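Local coordinates for protein REP-associated tyrosine transposase (Escherichia coli, PDB 4ER8) that binds repetitive extragenic palindrome (REP) hairpins and cleaves and recombines the mosaic elements that contain them, acting as a transposase on single-stranded DNA, at residues 70-73 and 74-77. Numbering follows the deposited sequence.
Sequences DDDF and SSRW. With nucleotides of chain B.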
# COMPACT_ATOMS: atom_id res chain seq x y z
N ASP A 70 -17.77 5.94 -7.64
CA ASP A 70 -16.40 6.21 -8.08
C ASP A 70 -15.63 4.87 -8.20
O ASP A 70 -15.51 4.13 -7.22
CB ASP A 70 -15.73 7.15 -7.06
CG ASP A 70 -14.38 7.68 -7.54
OD1 ASP A 70 -13.97 8.82 -7.15
OD2 ASP A 70 -13.69 6.97 -8.29
N ASP A 71 -15.12 4.57 -9.40
CA ASP A 71 -14.34 3.35 -9.60
C ASP A 71 -12.86 3.63 -9.95
O ASP A 71 -12.11 2.71 -10.28
CB ASP A 71 -15.00 2.46 -10.67
CG ASP A 71 -15.10 3.14 -12.08
OD1 ASP A 71 -14.57 4.25 -12.26
OD2 ASP A 71 -15.72 2.56 -13.00
N ASP A 72 -12.43 4.88 -9.84
CA ASP A 72 -11.20 5.29 -10.52
C ASP A 72 -9.96 5.32 -9.66
O ASP A 72 -9.41 6.40 -9.39
CB ASP A 72 -11.41 6.62 -11.23
CG ASP A 72 -10.19 7.06 -12.04
OD1 ASP A 72 -10.27 8.17 -12.65
OD2 ASP A 72 -9.15 6.35 -12.04
N PHE A 73 -9.49 4.15 -9.24
CA PHE A 73 -8.18 4.08 -8.56
C PHE A 73 -7.01 4.38 -9.50
O PHE A 73 -5.92 4.71 -9.05
CB PHE A 73 -7.98 2.73 -7.88
CG PHE A 73 -8.21 1.56 -8.79
CD1 PHE A 73 -7.20 1.11 -9.66
CD2 PHE A 73 -9.45 0.91 -8.80
CE1 PHE A 73 -7.42 0.06 -10.51
CE2 PHE A 73 -9.68 -0.14 -9.66
CZ PHE A 73 -8.64 -0.59 -10.51
N SER A 74 -7.23 4.26 -10.80
CA SER A 74 -6.16 4.45 -11.77
C SER A 74 -5.57 5.85 -11.68
O SER A 74 -4.37 6.04 -11.37
CB SER A 74 -6.64 4.15 -13.19
OG SER A 74 -6.76 2.75 -13.41
N SER A 75 -6.44 6.83 -11.89
CA SER A 75 -6.04 8.24 -11.74
C SER A 75 -5.34 8.45 -10.43
O SER A 75 -4.24 9.02 -10.38
CB SER A 75 -7.27 9.10 -11.79
OG SER A 75 -7.92 8.88 -13.02
N ARG A 76 -5.97 7.98 -9.36
CA ARG A 76 -5.44 8.24 -8.05
C ARG A 76 -4.00 7.76 -7.95
O ARG A 76 -3.17 8.48 -7.44
CB ARG A 76 -6.35 7.67 -6.96
CG ARG A 76 -7.75 8.35 -6.92
CD ARG A 76 -8.67 7.67 -5.91
NE ARG A 76 -9.94 8.33 -5.63
CZ ARG A 76 -11.06 8.25 -6.36
NH1 ARG A 76 -11.08 7.56 -7.50
NH2 ARG A 76 -12.18 8.86 -5.96
N TRP A 77 -3.69 6.57 -8.48
CA TRP A 77 -2.34 6.05 -8.38
C TRP A 77 -1.47 6.83 -9.31
O TRP A 77 -0.26 6.99 -9.07
CB TRP A 77 -2.26 4.58 -8.75
CG TRP A 77 -2.42 3.65 -7.60
CD1 TRP A 77 -3.30 2.64 -7.51
CD2 TRP A 77 -1.67 3.65 -6.38
NE1 TRP A 77 -3.17 2.01 -6.30
CE2 TRP A 77 -2.17 2.61 -5.59
CE3 TRP A 77 -0.64 4.45 -5.87
CZ2 TRP A 77 -1.68 2.31 -4.32
CZ3 TRP A 77 -0.12 4.15 -4.61
CH2 TRP A 77 -0.65 3.09 -3.84
P DC B 31 -3.95 1.26 -14.62
OP1 DC B 31 -5.00 0.92 -13.67
OP2 DC B 31 -2.70 0.52 -14.68
O5' DC B 31 -4.62 1.24 -16.07
C5' DC B 31 -5.92 1.80 -16.36
C4' DC B 31 -6.35 1.41 -17.77
O4' DC B 31 -5.38 2.04 -18.66
C3' DC B 31 -6.32 -0.10 -18.10
O3' DC B 31 -7.60 -0.39 -18.44
C2' DC B 31 -5.44 -0.24 -19.33
C1' DC B 31 -5.15 1.19 -19.75
N1 DC B 31 -3.73 1.38 -20.01
C2 DC B 31 -3.31 1.68 -21.29
O2 DC B 31 -4.20 1.78 -22.14
N3 DC B 31 -1.97 1.84 -21.50
C4 DC B 31 -1.06 1.72 -20.50
N4 DC B 31 0.28 1.89 -20.71
C5 DC B 31 -1.51 1.39 -19.20
C6 DC B 31 -2.82 1.23 -18.99
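Asp72 caps the N-terminus of helix 73-87 by reaching forward over its first turn to Ser75. CG, anti to the backbone N (chi1 -176°), sits beside the carbonyl carbon, which carries the carboxylate out toward Ser75, and its two oxygens divide the work. OD2 takes the backbone N-H of Ser75 at 2.8 Å from N, on the syn side but somewhat out of the carboxylate plane, while OD1 receives the hydroxyl OG of the same residue. Ser75 is thus gripped through both backbone and side chain. The first turn is closed by Trp77 N bonding to Phe73 O at 3.0 Å.

Arg76 runs back along the loop, extended from CG to NE, and meets Asp70 coming from the opposite direction. Its NH1 donates to Asp70 OD2 at 2.8 Å within a salt bridge, the carboxylate and guanidinium planes turned 51° apart. The same NH1 makes a weak bond to Asp72 O. Asp70 OD2 also accepts the backbone N of Asp72, nearly along its C-O axis at 2.9 Å, which closes an Asx turn just ahead of the cap. Elsewhere, NE and NH2 of Arg76 bond to the carbonyls of Arg46 and Pro47, tying the helix start to the loop that follows helix 32-45.

Ser74 faces the DNA: its OG donates to OP1 of DC31 of chain B at 2.6 Å and also bonds to Tyr8 OH. Phe73 packs against Trp14, edge to face.

Replacing Asp72 with alanine removes the carboxylate, which is likely to leave the Ser75 N-H without its capping acceptor and the Ser75 hydroxyl without its partner, so the first turn could fray next to the phosphate contact. Capping carboxylate and the Asp70-Arg76 ion pair together probably hold the helix start in place, where Ser74 meets the DNA backbone.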